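Local coordinates for flagellar biosynthesis protein FlaG (Helicobacter pylori, PDB 6JSX) that probably takes part in building or regulating the bacterial flagellum, although its molecular role is not firmly established, at residues A[2-7]-A[27-32]; A[23-28]-A[38-43]. One frame throughout, in Å; residues are numbered along the deposited sequence.

Interaction 1. Residues A[2-7]-A[27-32]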
ATOM      1  N   GLN A   2       2.483 -17.234  13.405  1.00103.39           N
ATOM      2  CA  GLN A   2       3.698 -17.138  12.600  1.00108.10           C
ATOM      3  C   GLN A   2       3.478 -16.205  11.413  1.00113.58           C
ATOM      4  O   GLN A   2       2.776 -16.545  10.451  1.00110.77           O
ATOM      5  CB  GLN A   2       4.199 -18.511  12.165  1.00107.58           C
ATOM      6  CG  GLN A   2       5.044 -19.199  13.232  1.00119.77           C
ATOM      7  CD  GLN A   2       4.450 -19.090  14.641  1.00128.73           C
ATOM      8  OE1 GLN A   2       4.776 -18.162  15.393  1.00136.74           O
ATOM      9  NE2 GLN A   2       3.581 -20.037  15.003  1.00121.07           N
ATOM     10  N   TYR A   3       4.103 -15.026  11.512  1.00109.58           N
ATOM     11  CA  TYR A   3       3.848 -13.872  10.653  1.00 92.69           C
ATOM     12  C   TYR A   3       4.912 -13.668   9.561  1.00 82.58           C
ATOM     13  O   TYR A   3       4.692 -12.919   8.592  1.00 66.53           O
ATOM     14  CB  TYR A   3       3.776 -12.602  11.519  1.00 86.02           C
ATOM     15  CG  TYR A   3       2.576 -12.508  12.443  1.00 78.87           C
ATOM     16  CD1 TYR A   3       1.295 -12.370  11.931  1.00 73.77           C
ATOM     17  CD2 TYR A   3       2.724 -12.535  13.825  1.00 85.19           C
ATOM     18  CE1 TYR A   3       0.189 -12.270  12.762  1.00 80.64           C
ATOM     19  CE2 TYR A   3       1.618 -12.440  14.671  1.00 88.76           C
ATOM     20  CZ  TYR A   3       0.351 -12.307  14.127  1.00 87.28           C
ATOM     21  OH  TYR A   3      -0.761 -12.212  14.935  1.00 87.38           O
ATOM     22  N   LYS A   4       6.064 -14.314   9.734  1.00 80.59           N
ATOM     23  CA  LYS A   4       7.197 -14.142   8.823  1.00 71.90           C
ATOM     24  C   LYS A   4       6.953 -14.690   7.407  1.00 82.29           C
ATOM     25  O   LYS A   4       6.977 -13.906   6.455  1.00 78.56           O
ATOM     26  CB  LYS A   4       8.489 -14.690   9.444  1.00 74.52           C
ATOM     27  CG  LYS A   4       9.722 -14.631   8.556  1.00 81.58           C
ATOM     28  CD  LYS A   4      10.908 -15.304   9.249  1.00 91.98           C
ATOM     29  CE  LYS A   4      12.185 -15.272   8.410  1.00 95.41           C
ATOM     30  NZ  LYS A   4      13.225 -16.204   8.959  1.00 98.52           N
ATOM     31  N   PRO A   5       6.689 -16.019   7.260  1.00 88.27           N
ATOM     32  CA  PRO A   5       6.495 -16.576   5.912  1.00 78.72           C
ATOM     33  C   PRO A   5       5.475 -15.813   5.071  1.00 67.22           C
ATOM     34  O   PRO A   5       5.722 -15.550   3.896  1.00 68.27           O
ATOM     35  CB  PRO A   5       5.962 -17.987   6.193  1.00 78.14           C
ATOM     36  CG  PRO A   5       6.491 -18.332   7.505  1.00 79.67           C
ATOM     37  CD  PRO A   5       6.525 -17.063   8.293  1.00 82.65           C
ATOM     38  N   LYS A   6       4.352 -15.450   5.673  1.00 62.21           N
ATOM     39  CA  LYS A   6       3.262 -14.847   4.919  1.00 63.49           C
ATOM     40  C   LYS A   6       3.498 -13.398   4.528  1.00 66.19           C
ATOM     41  O   LYS A   6       3.111 -12.983   3.431  1.00 66.02           O
ATOM     42  CB  LYS A   6       1.942 -14.987   5.668  1.00 58.05           C
ATOM     43  CG  LYS A   6       1.524 -16.417   5.792  1.00 62.62           C
ATOM     44  CD  LYS A   6       0.099 -16.565   6.300  1.00 72.43           C
ATOM     45  CE  LYS A   6      -0.223 -18.047   6.530  1.00 70.17           C
ATOM     46  NZ  LYS A   6       0.586 -18.909   5.605  1.00 69.26           N
ATOM     47  N   LEU A   7       4.117 -12.625   5.418  1.00 70.01           N
ATOM     48  CA  LEU A   7       4.429 -11.235   5.092  1.00 65.09           C
ATOM     49  C   LEU A   7       5.606 -11.176   4.121  1.00 62.42           C
ATOM     50  O   LEU A   7       5.721 -10.233   3.332  1.00 54.09           O
ATOM     51  CB  LEU A   7       4.681 -10.393   6.352  1.00 65.14           C
ATOM     52  CG  LEU A   7       3.417 -10.078   7.170  1.00 64.59           C
ATOM     53  CD1 LEU A   7       3.719  -9.246   8.405  1.00 55.42           C
ATOM     54  CD2 LEU A   7       2.331  -9.421   6.303  1.00 52.10           C
ATOM     55  N   PHE A  27       8.463  -3.306  -0.576  1.00 59.87           N
ATOM     56  CA  PHE A  27       7.945  -3.987   0.598  1.00 54.21           C
ATOM     57  C   PHE A  27       8.922  -5.062   0.997  1.00 56.11           C
ATOM     58  O   PHE A  27       9.634  -5.608   0.155  1.00 57.82           O
ATOM     59  CB  PHE A  27       6.573  -4.604   0.298  1.00 51.46           C
ATOM     60  CG  PHE A  27       5.508  -3.579   0.001  1.00 57.99           C
ATOM     61  CD1 PHE A  27       5.332  -3.094  -1.299  1.00 56.87           C
ATOM     62  CD2 PHE A  27       4.696  -3.077   1.024  1.00 52.95           C
ATOM     63  CE1 PHE A  27       4.362  -2.131  -1.581  1.00 54.49           C
ATOM     64  CE2 PHE A  27       3.717  -2.112   0.749  1.00 49.79           C
ATOM     65  CZ  PHE A  27       3.551  -1.640  -0.563  1.00 51.53           C
ATOM     66  N   SER A  28       8.972  -5.350   2.291  1.00 61.26           N
ATOM     67  CA  SER A  28       9.747  -6.480   2.792  1.00 67.83           C
ATOM     68  C   SER A  28       9.352  -6.784   4.217  1.00 62.81           C
ATOM     69  O   SER A  28       8.826  -5.918   4.916  1.00 58.07           O
ATOM     70  CB  SER A  28      11.230  -6.170   2.759  1.00 54.82           C
ATOM     71  OG  SER A  28      11.445  -5.000   3.494  1.00 54.98           O
ATOM     72  N   TYR A  29       9.605  -8.016   4.645  1.00 59.06           N
ATOM     73  CA  TYR A  29       9.483  -8.334   6.053  1.00 60.82           C
ATOM     74  C   TYR A  29      10.821  -8.118   6.743  1.00 64.14           C
ATOM     75  O   TYR A  29      11.830  -8.704   6.347  1.00 70.72           O
ATOM     76  CB  TYR A  29       9.037  -9.777   6.261  1.00 57.36           C
ATOM     77  CG  TYR A  29       8.824 -10.140   7.722  1.00 69.18           C
ATOM     78  CD1 TYR A  29       7.683  -9.719   8.397  1.00 73.00           C
ATOM     79  CD2 TYR A  29       9.756 -10.899   8.425  1.00 63.23           C
ATOM     80  CE1 TYR A  29       7.472 -10.034   9.723  1.00 60.61           C
ATOM     81  CE2 TYR A  29       9.547 -11.235   9.754  1.00 67.07           C
ATOM     82  CZ  TYR A  29       8.398 -10.802  10.400  1.00 69.97           C
ATOM     83  OH  TYR A  29       8.171 -11.127  11.729  1.00 70.16           O
ATOM     84  N   ASN A  30      10.841  -7.269   7.764  1.00 59.53           N
ATOM     85  CA  ASN A  30      12.013  -7.192   8.624  1.00 64.40           C
ATOM     86  C   ASN A  30      11.869  -8.156   9.807  1.00 68.43           C
ATOM     87  O   ASN A  30      10.907  -8.069  10.583  1.00 64.33           O
ATOM     88  CB  ASN A  30      12.235  -5.761   9.108  1.00 64.25           C
ATOM     89  CG  ASN A  30      13.611  -5.551   9.692  1.00 76.24           C
ATOM     90  OD1 ASN A  30      14.092  -6.368  10.482  1.00 72.56           O
ATOM     91  ND2 ASN A  30      14.262  -4.456   9.301  1.00 65.94           N
ATOM     92  N   ASP A  31      12.816  -9.080   9.941  1.00 70.41           N
ATOM     93  CA  ASP A  31      12.764 -10.032  11.045  1.00 74.16           C
ATOM     94  C   ASP A  31      13.366  -9.437  12.326  1.00 76.95           C
ATOM     95  O   ASP A  31      13.120  -9.915  13.432  1.00 87.42           O
ATOM     96  CB  ASP A  31      13.440 -11.357  10.668  1.00 79.82           C
ATOM     97  CG  ASP A  31      13.091 -12.487  11.633  1.00 82.90           C
ATOM     98  OD1 ASP A  31      11.974 -13.046  11.527  1.00 75.08           O
ATOM     99  OD2 ASP A  31      13.926 -12.806  12.506  1.00 94.59           O
ATOM    100  N   THR A  32      14.145  -8.376  12.169  1.00 81.38           N
ATOM    101  CA  THR A  32      14.748  -7.712  13.315  1.00 85.23           C
ATOM    102  C   THR A  32      13.730  -6.853  14.073  1.00 81.57           C
ATOM    103  O   THR A  32      13.620  -6.945  15.297  1.00 83.02           O
ATOM    104  CB  THR A  32      15.959  -6.887  12.876  1.00 83.94           C
ATOM    105  OG1 THR A  32      16.936  -7.772  12.314  1.00 87.07           O
ATOM    106  CG2 THR A  32      16.559  -6.135  14.051  1.00 87.66           C
TER
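Where the first turn of the N-terminal helix passes the end of strand 26-30, the backbones come nearest at Leu-7 and Tyr-29, with 5.9 Å between Leu-7 CA and Tyr-29 CA, and no hydrogen bond joins the two segments. Packing makes the contact, and the ring of Tyr-29 is its centre. Lys-4 CA sits over one face of that ring, 3.9 Å from the centroid and 15° off the ring normal, which is CH-pi geometry. From there Lys-4, with CG anti to its own N (chi1 177°) and an extended chain beyond, crosses the tyrosine at about a right angle and lays CG 3.6 Å from Tyr-29 CE2. Farther out its methylenes meet the carboxylate of Asp-31, CD lying 3.4 Å from Asp-31 OD1. The charged ends approach without forming a salt bridge, since Lys-4 NZ and Asp-31 OD1 are 4.3 Å apart; any attraction is probably modest at this exposed position. On the CD1 side of the ring, buried Leu-7 packs obliquely, its CB 3.7 Å from Tyr-29 CD1. The tyrosine hydroxyl is satisfied by a hydrogen bond with Ser-54, the first residue of helix 54-72, and Tyr-3 and Leu-7 also touch that helix. The contact thus joins the start of helix 4-21 to strand 26-30, an outermost strand of this chain's antiparallel sheet, beside the start of the C-terminal helix.

Interaction 2. Residues A[23-28]-A[38-43]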
ATOM      1  N   THR A  23       6.358   1.670 -10.266  1.00 84.71           N
ATOM      2  CA  THR A  23       6.281   2.589  -9.124  1.00 89.12           C
ATOM      3  C   THR A  23       7.313   2.253  -8.046  1.00 80.08           C
ATOM      4  O   THR A  23       7.242   1.193  -7.414  1.00 77.97           O
ATOM      5  CB  THR A  23       4.867   2.619  -8.483  1.00 93.16           C
ATOM      6  OG1 THR A  23       3.867   2.365  -9.483  1.00 87.49           O
ATOM      7  CG2 THR A  23       4.612   3.978  -7.843  1.00 91.77           C
ATOM      8  N   ASP A  24       8.266   3.159  -7.843  1.00 76.33           N
ATOM      9  CA  ASP A  24       9.300   2.970  -6.828  1.00 84.96           C
ATOM     10  C   ASP A  24       8.694   2.916  -5.420  1.00 84.13           C
ATOM     11  O   ASP A  24       8.718   3.914  -4.676  1.00 82.39           O
ATOM     12  CB  ASP A  24      10.370   4.070  -6.917  1.00 93.00           C
ATOM     13  CG  ASP A  24      11.502   3.887  -5.892  1.00 91.50           C
ATOM     14  OD1 ASP A  24      11.511   4.597  -4.858  1.00 81.74           O
ATOM     15  OD2 ASP A  24      12.390   3.035  -6.121  1.00 95.29           O
ATOM     16  N   ILE A  25       8.130   1.753  -5.083  1.00 72.14           N
ATOM     17  CA  ILE A  25       7.654   1.457  -3.734  1.00 54.73           C
ATOM     18  C   ILE A  25       8.079   0.054  -3.378  1.00 50.45           C
ATOM     19  O   ILE A  25       7.814  -0.877  -4.129  1.00 56.25           O
ATOM     20  CB  ILE A  25       6.122   1.544  -3.617  1.00 51.14           C
ATOM     21  CG1 ILE A  25       5.622   2.905  -4.136  1.00 45.99           C
ATOM     22  CG2 ILE A  25       5.696   1.280  -2.181  1.00 43.65           C
ATOM     23  CD1 ILE A  25       4.213   3.278  -3.743  1.00 42.32           C
ATOM     24  N   ASN A  26       8.751  -0.104  -2.243  1.00 54.86           N
ATOM     25  CA  ASN A  26       9.268  -1.415  -1.858  1.00 62.04           C
ATOM     26  C   ASN A  26       8.687  -2.001  -0.570  1.00 58.14           C
ATOM     27  O   ASN A  26       8.459  -1.298   0.408  1.00 51.03           O
ATOM     28  CB  ASN A  26      10.797  -1.397  -1.778  1.00 70.01           C
ATOM     29  CG  ASN A  26      11.380  -2.787  -1.629  1.00 78.59           C
ATOM     30  OD1 ASN A  26      11.822  -3.174  -0.544  1.00 73.13           O
ATOM     31  ND2 ASN A  26      11.359  -3.563  -2.717  1.00 84.24           N
ATOM     32  N   PHE A  27       8.463  -3.306  -0.576  1.00 59.87           N
ATOM     33  CA  PHE A  27       7.945  -3.987   0.598  1.00 54.21           C
ATOM     34  C   PHE A  27       8.922  -5.062   0.997  1.00 56.11           C
ATOM     35  O   PHE A  27       9.634  -5.608   0.155  1.00 57.82           O
ATOM     36  CB  PHE A  27       6.573  -4.604   0.298  1.00 51.46           C
ATOM     37  CG  PHE A  27       5.508  -3.579   0.001  1.00 57.99           C
ATOM     38  CD1 PHE A  27       5.332  -3.094  -1.299  1.00 56.87           C
ATOM     39  CD2 PHE A  27       4.696  -3.077   1.024  1.00 52.95           C
ATOM     40  CE1 PHE A  27       4.362  -2.131  -1.581  1.00 54.49           C
ATOM     41  CE2 PHE A  27       3.717  -2.112   0.749  1.00 49.79           C
ATOM     42  CZ  PHE A  27       3.551  -1.640  -0.563  1.00 51.53           C
ATOM     43  N   SER A  28       8.972  -5.350   2.291  1.00 61.26           N
ATOM     44  CA  SER A  28       9.747  -6.480   2.792  1.00 67.83           C
ATOM     45  C   SER A  28       9.352  -6.784   4.217  1.00 62.81           C
ATOM     46  O   SER A  28       8.826  -5.918   4.916  1.00 58.07           O
ATOM     47  CB  SER A  28      11.230  -6.170   2.759  1.00 54.82           C
ATOM     48  OG  SER A  28      11.445  -5.000   3.494  1.00 54.98           O
ATOM     49  N   VAL A  38       7.562  -0.727   4.330  1.00 59.73           N
ATOM     50  CA  VAL A  38       7.373  -0.102   3.034  1.00 66.30           C
ATOM     51  C   VAL A  38       8.384   1.035   2.897  1.00 63.70           C
ATOM     52  O   VAL A  38       8.575   1.825   3.825  1.00 60.27           O
ATOM     53  CB  VAL A  38       5.919   0.408   2.851  1.00 61.17           C
ATOM     54  CG1 VAL A  38       5.341   0.831   4.168  1.00 66.02           C
ATOM     55  CG2 VAL A  38       5.859   1.560   1.851  1.00 52.15           C
ATOM     56  N   SER A  39       9.061   1.103   1.756  1.00 59.79           N
ATOM     57  CA  SER A  39      10.075   2.131   1.600  1.00 70.83           C
ATOM     58  C   SER A  39      10.125   2.717   0.200  1.00 60.31           C
ATOM     59  O   SER A  39      10.059   2.001  -0.800  1.00 61.33           O
ATOM     60  CB  SER A  39      11.456   1.621   2.027  1.00 79.21           C
ATOM     61  OG  SER A  39      11.945   0.658   1.113  1.00 84.37           O
ATOM     62  N   VAL A  40      10.252   4.041   0.168  1.00 55.26           N
ATOM     63  CA  VAL A  40      10.371   4.821  -1.054  1.00 59.55           C
ATOM     64  C   VAL A  40      11.596   5.732  -0.921  1.00 60.48           C
ATOM     65  O   VAL A  40      11.972   6.099   0.188  1.00 61.57           O
ATOM     66  CB  VAL A  40       9.092   5.662  -1.277  1.00 55.72           C
ATOM     67  CG1 VAL A  40       7.893   4.755  -1.457  1.00 53.17           C
ATOM     68  CG2 VAL A  40       8.838   6.562  -0.100  1.00 53.63           C
ATOM     69  N   LYS A  41      12.240   6.079  -2.029  1.00 67.09           N
ATOM     70  CA  LYS A  41      13.352   7.035  -1.966  1.00 71.90           C
ATOM     71  C   LYS A  41      12.843   8.450  -2.210  1.00 70.40           C
ATOM     72  O   LYS A  41      11.998   8.670  -3.084  1.00 77.14           O
ATOM     73  CB  LYS A  41      14.475   6.670  -2.950  1.00 79.40           C
ATOM     74  CG  LYS A  41      15.234   5.387  -2.582  1.00 92.97           C
ATOM     75  CD  LYS A  41      16.502   5.212  -3.417  1.00107.17           C
ATOM     76  CE  LYS A  41      17.390   4.086  -2.883  1.00112.69           C
ATOM     77  NZ  LYS A  41      16.752   2.744  -3.019  1.00112.07           N
ATOM     78  N   ASP A  42      13.344   9.406  -1.431  1.00 63.25           N
ATOM     79  CA  ASP A  42      12.882  10.792  -1.527  1.00 72.64           C
ATOM     80  C   ASP A  42      13.522  11.551  -2.689  1.00 77.40           C
ATOM     81  O   ASP A  42      14.109  10.949  -3.589  1.00 74.65           O
ATOM     82  CB  ASP A  42      13.113  11.544  -0.207  1.00 86.73           C
ATOM     83  CG  ASP A  42      14.588  11.814   0.078  1.00 95.85           C
ATOM     84  OD1 ASP A  42      15.461  11.240  -0.606  1.00100.12           O
ATOM     85  OD2 ASP A  42      14.874  12.598   1.009  1.00 96.05           O
ATOM     86  N   ALA A  43      13.421  12.876  -2.655  1.00 83.00           N
ATOM     87  CA  ALA A  43      13.998  13.694  -3.717  1.00 90.29           C
ATOM     88  C   ALA A  43      15.525  13.585  -3.793  1.00 90.24           C
ATOM     89  O   ALA A  43      16.110  13.767  -4.859  1.00 96.91           O
ATOM     90  CB  ALA A  43      13.563  15.159  -3.579  1.00 91.39           C
TER
HETATM   91  O   HOH W   1      11.004  -2.010   2.376  1.00 60.46           O
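Asp-24 holds its CG anti to the backbone N (chi1 -178°), which carries the carboxylate across to the backbone of Lys-41, while chi1 of -65° in Phe-27 brings its ring alongside Val-38. The resulting Lys-41 N to Asp-24 OD1 bond is long at 3.3 Å but nearly straight, 173° at the hydrogen, and the N-H meets the oxygen almost along its C-O axis. Asp-24 is also the centre of an inverse gamma turn, just before the weakly bonded strand begins. There Asn-26 and Ser-39 form an antiparallel hydrogen-bonded pair: Asn-26 N gives a 2.9 Å bond to Ser-39 O, and Ser-39 N returns one of 2.8 Å to Asn-26 O. The latter oxygen also receives a CA-H...O contact from Val-38 CA at 3.1 Å. One water lies within hydrogen-bonding distance of Asn-26 OD1, Ser-28 OG and Ser-39 OG, and so links the three side chains. Apolar groups run side by side: Ile-25 CG2 lies 4.0 Å from Val-38 CG2, Ile-25 CG1 the same distance from Val-40 CG1, and Phe-27 CE2 lies 4.0 Å from Val-38 CB. This is part of the hairpin of strands 26-30 and 35-41. Phe-27 packs on Ser-11, Leu-14 and Met-18 of helix 4-21, strand 47-53 flanks the other edge of strand 35-41, and Val-40 meets Val-40 of the second subunit.

How the interactions relate
The two contacts lie about 17 Å apart, centre to centre, and their segments overlap at Phe-27 and Ser-28 on strand 26-30. In chain order, helix 4-21 opens with the 2-7 side of interaction 1; residues 23-28 of interaction 2 follow that helix and lead into 27-32, the other side of interaction 1, before the hairpin returns through 38-43. Strand 26-30 is thus used twice: interaction 1 ties its far end back to the start of the preceding helix, whereas interaction 2 pairs its beginning with the central strand 35-41. Together they join strand 26-30, outermost within this chain, to helix 4-21 and to its hairpin partner; the second subunit comes near both, but reaches more residues of interaction 2.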